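Local coordinates for protein OBCA, Oxalate Biosynthetic Component A (Burkholderia glumae, PDB 4NNB) that pairs a TIM-barrel-like domain with a distinct N-terminal domain and holds a magnesium ion and an oxaloacetate ion in the model, at residues R436-A439 with V443-I446; S5-A10 with D521-G526. All coordinates share one frame; numbering follows the deposited sequence.

The chain enters at strand 5-10, which becomes one of eight strands that close into a parallel TIM-type barrel. Its partner in contact 2, the end of helix 516-523, comes at the other end of the modelled chain, so this contact closes a loop of 510 residues. Nested inside it is contact 1, where helix 416-440 turns through three residues into strand 444-449. Contact 1 fixes a helix to the outside of the barrel wall; contact 2 lies at the N-terminal ends of the barrel strands. Their centres are about 15 Å apart, and K445 joins them: its CG lies 3.5 Å from F523 CZ.

Contact 1 (R436-A439 with V443-I446)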
loop_
_atom_site.group_PDB
_atom_site.type_symbol
_atom_site.label_atom_id
_atom_site.label_comp_id
_atom_site.label_asym_id
_atom_site.label_seq_id
_atom_site.Cartn_x
_atom_site.Cartn_y
_atom_site.Cartn_z
ATOM N N ARG A 436 -15.351 22.895 -1.995
ATOM C CA ARG A 436 -16.430 22.501 -2.909
ATOM C C ARG A 436 -17.238 21.376 -2.292
ATOM O O ARG A 436 -18.464 21.389 -2.334
ATOM C CB ARG A 436 -15.888 22.066 -4.270
ATOM C CG ARG A 436 -15.431 23.212 -5.169
ATOM C CD ARG A 436 -15.063 22.685 -6.550
ATOM N NE ARG A 436 -16.239 22.221 -7.286
ATOM C CZ ARG A 436 -16.182 21.424 -8.348
ATOM N NH1 ARG A 436 -15.007 20.989 -8.785
ATOM N NH2 ARG A 436 -17.296 21.054 -8.962
ATOM N N LEU A 437 -16.547 20.409 -1.695
ATOM C CA LEU A 437 -17.236 19.284 -1.070
ATOM C C LEU A 437 -18.065 19.744 0.134
ATOM O O LEU A 437 -19.218 19.315 0.300
ATOM C CB LEU A 437 -16.238 18.164 -0.697
ATOM C CG LEU A 437 -15.484 17.476 -1.852
ATOM C CD1 LEU A 437 -14.421 16.492 -1.331
ATOM C CD2 LEU A 437 -16.451 16.759 -2.788
ATOM N N ARG A 438 -17.497 20.625 0.960
ATOM C CA ARG A 438 -18.211 21.128 2.142
ATOM C C ARG A 438 -19.424 21.976 1.759
ATOM O O ARG A 438 -20.442 21.940 2.436
ATOM C CB ARG A 438 -17.298 21.981 3.029
ATOM C CG ARG A 438 -16.083 21.277 3.574
ATOM C CD ARG A 438 -16.453 20.230 4.570
ATOM N NE ARG A 438 -15.301 19.889 5.399
ATOM C CZ ARG A 438 -15.269 18.862 6.236
ATOM N NH1 ARG A 438 -16.324 18.060 6.342
ATOM N NH2 ARG A 438 -14.170 18.632 6.952
ATOM N N ALA A 439 -19.297 22.742 0.683
ATOM C CA ALA A 439 -20.392 23.595 0.233
ATOM C C ALA A 439 -21.557 22.734 -0.256
ATOM O O ALA A 439 -22.721 23.027 0.032
ATOM C CB ALA A 439 -19.914 24.561 -0.866
ATOM N N VAL A 443 -23.246 18.305 5.714
ATOM C CA VAL A 443 -23.050 17.219 6.660
ATOM C C VAL A 443 -22.178 16.180 5.965
ATOM O O VAL A 443 -22.675 15.332 5.222
ATOM C CB VAL A 443 -24.378 16.589 7.107
ATOM C CG1 VAL A 443 -24.143 15.636 8.273
ATOM C CG2 VAL A 443 -25.359 17.680 7.527
ATOM N N SER A 444 -20.875 16.271 6.192
ATOM C CA SER A 444 -19.922 15.418 5.494
ATOM C C SER A 444 -18.697 15.161 6.339
ATOM O O SER A 444 -18.425 15.903 7.291
ATOM C CB SER A 444 -19.477 16.083 4.201
ATOM O OG SER A 444 -18.776 17.292 4.460
ATOM N N LYS A 445 -17.949 14.117 5.978
ATOM C CA LYS A 445 -16.688 13.793 6.638
ATOM C C LYS A 445 -15.655 13.517 5.562
ATOM O O LYS A 445 -15.865 12.657 4.701
ATOM C CB LYS A 445 -16.853 12.571 7.548
ATOM C CG LYS A 445 -17.850 12.774 8.697
ATOM C CD LYS A 445 -17.387 13.883 9.642
ATOM C CE LYS A 445 -18.418 14.146 10.743
ATOM N NZ LYS A 445 -18.051 15.367 11.535
ATOM N N ILE A 446 -14.551 14.257 5.599
ATOM C CA ILE A 446 -13.545 14.154 4.561
ATOM C C ILE A 446 -12.222 13.696 5.176
ATOM O O ILE A 446 -11.700 14.321 6.118
ATOM C CB ILE A 446 -13.364 15.505 3.850
ATOM C CG1 ILE A 446 -14.718 15.996 3.299
ATOM C CG2 ILE A 446 -12.318 15.416 2.734
ATOM C CD1 ILE A 446 -14.647 17.371 2.637
#
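R438 reaches from the last turns of helix 416-440 onto the start of strand 444-449, where S444 and I446 receive its guanidinium group. NH1 donates a hydrogen bond to S444 OG over 3.2 Å, bent to 146° at the hydrogen and tilted modestly from the guanidinium plane. At the edge of the same group, in its plane, S444 O lies 3.2 Å from NH1. I446 approaches from a different direction: its CD1 methyl rests over one face, toward the rim, 3.8 Å from R438 NE. The same methyl also meets L437 CB at 3.8 Å, and so bridges the apolar flank of the helix and the flat surface of the arginine. A bend in the R438 chain at chi2 (-68°) lets its end approach the strand although its CB does not point there.

Further out, D468, just ahead of strand 469-472 and outside both segments, fixes the arrangement. Its OD2 forms a salt bridge with R438 NH2 and accepts a hydrogen bond from I446 N, linking the helix to the backbone of the strand. S444 OG is tied in turn to F441 O in the connecting turn, while L437 continues the apolar packing onto F375 and L377 of the adjacent strand 373-378. This is the packing of a barrel helix on the outer wall, made where the helix turns into the strand that follows it.

Chemically, one arginine is engaged in three ways: by the carboxylate of D468, by a neutral hydroxyl and by a methyl over its face, which together should restrict its rotation. That carboxylate probably also offsets the like charges of R438 and K445, whose NH1 and NZ atoms are 6.1 Å apart.

Contact 2 (S5-A10 with D521-G526); sequences SLYITA and DMFGLG
Y7 and F523 mark the nearest approach of the two backbones, yet their CA atoms are still 11.4 Å apart, so the contact is bridged by side chains alone. Strand 5-10 belongs to the parallel wall of the TIM-type barrel, bonded to strands 222-229 and 469-472 on its two sides. Helix 516-523 finishes in a Schellman motif at G524, whose positive phi of 57° turns the chain away; the bond from G524 N back to D521 O is weak.

Both aromatic side chains point across the gap and meet in an offset edge-to-face pair. The edge of F523 is directed at the face of Y7, with ring centroids 5.2 Å apart and planes inclined at 77°. With chi1 at 63°, Y7 CG sits between the backbone N and the carbonyl carbon, which carries the ring toward the helix end and brings its CE2 side to F523. Around the pair, V222 and K445 touch Y7, while P372 touches F523, so the rings are buried at the N-terminal ends of several barrel strands. F523 O is hydrogen-bonded to R344, and Y7 OH makes a weak hydrogen bond with S447 OG. The closest approach joins Y7 CE2 to F523 CE2, at 3.4 Å.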
loop_
_atom_site.group_PDB
_atom_site.type_symbol
_atom_site.label_atom_id
_atom_site.label_comp_id
_atom_site.label_asym_id
_atom_site.label_seq_id
_atom_site.Cartn_x
_atom_site.Cartn_y
_atom_site.Cartn_z
ATOM N N SER A 5 -11.831 16.682 15.804
ATOM C CA SER A 5 -11.589 15.302 16.212
ATOM C C SER A 5 -11.389 14.507 14.927
ATOM O O SER A 5 -11.901 14.897 13.877
ATOM C CB SER A 5 -12.779 14.739 16.988
ATOM O OG SER A 5 -12.861 15.299 18.284
ATOM N N LEU A 6 -10.637 13.411 14.990
ATOM C CA LEU A 6 -10.335 12.660 13.770
ATOM C C LEU A 6 -10.494 11.151 13.913
ATOM O O LEU A 6 -10.352 10.590 15.004
ATOM C CB LEU A 6 -8.931 12.985 13.262
ATOM C CG LEU A 6 -8.705 14.364 12.649
ATOM C CD1 LEU A 6 -8.228 15.350 13.698
ATOM C CD2 LEU A 6 -7.691 14.267 11.535
ATOM N N TYR A 7 -10.797 10.487 12.804
ATOM C CA TYR A 7 -10.771 9.033 12.817
ATOM C C TYR A 7 -9.696 8.537 11.853
ATOM O O TYR A 7 -9.428 9.167 10.830
ATOM C CB TYR A 7 -12.151 8.419 12.541
ATOM C CG TYR A 7 -12.746 8.724 11.182
ATOM C CD1 TYR A 7 -12.624 7.822 10.130
ATOM C CD2 TYR A 7 -13.452 9.900 10.958
ATOM C CE1 TYR A 7 -13.179 8.094 8.880
ATOM C CE2 TYR A 7 -14.001 10.184 9.720
ATOM C CZ TYR A 7 -13.866 9.274 8.685
ATOM O OH TYR A 7 -14.418 9.552 7.450
ATOM N N ILE A 8 -9.057 7.430 12.215
ATOM C CA ILE A 8 -8.011 6.859 11.385
ATOM C C ILE A 8 -8.614 5.717 10.602
ATOM O O ILE A 8 -9.277 4.849 11.169
ATOM C CB ILE A 8 -6.815 6.347 12.223
ATOM C CG1 ILE A 8 -6.155 7.522 12.961
ATOM C CG2 ILE A 8 -5.789 5.609 11.332
ATOM C CD1 ILE A 8 -5.136 7.112 14.041
ATOM N N THR A 9 -8.408 5.746 9.287
ATOM C CA THR A 9 -8.704 4.587 8.455
ATOM C C THR A 9 -7.438 3.760 8.220
ATOM O O THR A 9 -6.419 4.283 7.781
ATOM C CB THR A 9 -9.320 5.001 7.090
ATOM O OG1 THR A 9 -10.623 5.570 7.309
ATOM C CG2 THR A 9 -9.474 3.765 6.175
ATOM N N ALA A 10 -7.499 2.466 8.520
ATOM C CA ALA A 10 -6.407 1.561 8.162
ATOM C C ALA A 10 -6.687 0.938 6.791
ATOM O O ALA A 10 -7.796 0.488 6.531
ATOM C CB ALA A 10 -6.278 0.474 9.197
ATOM N N ASP A 521 -21.598 5.403 15.812
ATOM C CA ASP A 521 -22.713 6.119 16.390
ATOM C C ASP A 521 -22.899 7.480 15.732
ATOM O O ASP A 521 -24.000 7.833 15.314
ATOM C CB ASP A 521 -22.547 6.281 17.893
ATOM C CG ASP A 521 -23.707 7.019 18.501
ATOM O OD1 ASP A 521 -24.803 6.421 18.570
ATOM O OD2 ASP A 521 -23.535 8.201 18.861
ATOM N N MET A 522 -21.814 8.230 15.617
ATOM C CA MET A 522 -21.896 9.582 15.092
ATOM C C MET A 522 -22.183 9.660 13.585
ATOM O O MET A 522 -22.727 10.652 13.110
ATOM C CB MET A 522 -20.626 10.353 15.435
ATOM C CG MET A 522 -20.514 10.694 16.915
ATOM S SD MET A 522 -18.808 10.766 17.520
ATOM C CE MET A 522 -18.159 12.195 16.655
ATOM N N PHE A 523 -21.827 8.628 12.831
ATOM C CA PHE A 523 -22.038 8.682 11.388
ATOM C C PHE A 523 -23.314 7.937 10.991
ATOM O O PHE A 523 -23.651 7.862 9.805
ATOM C CB PHE A 523 -20.827 8.123 10.624
ATOM C CG PHE A 523 -19.547 8.917 10.814
ATOM C CD1 PHE A 523 -19.457 9.945 11.759
ATOM C CD2 PHE A 523 -18.435 8.631 10.042
ATOM C CE1 PHE A 523 -18.278 10.664 11.930
ATOM C CE2 PHE A 523 -17.261 9.347 10.196
ATOM C CZ PHE A 523 -17.179 10.364 11.152
ATOM N N GLY A 524 -24.014 7.394 11.989
ATOM C CA GLY A 524 -25.203 6.585 11.761
ATOM C C GLY A 524 -25.004 5.364 10.870
ATOM O O GLY A 524 -25.830 5.094 9.997
ATOM N N LEU A 525 -23.927 4.613 11.094
ATOM C CA LEU A 525 -23.585 3.477 10.229
ATOM C C LEU A 525 -24.141 2.137 10.729
ATOM O O LEU A 525 -24.406 1.977 11.920
ATOM C CB LEU A 525 -22.063 3.364 10.081
ATOM C CG LEU A 525 -21.282 4.607 9.644
ATOM C CD1 LEU A 525 -19.766 4.400 9.822
ATOM C CD2 LEU A 525 -21.613 4.980 8.199
ATOM N N GLY A 526 -24.317 1.180 9.815
ATOM C CA GLY A 526 -24.658 -0.188 10.189
ATOM C C GLY A 526 -26.111 -0.423 10.560
ATOM O O GLY A 526 -26.440 -1.368 11.286
#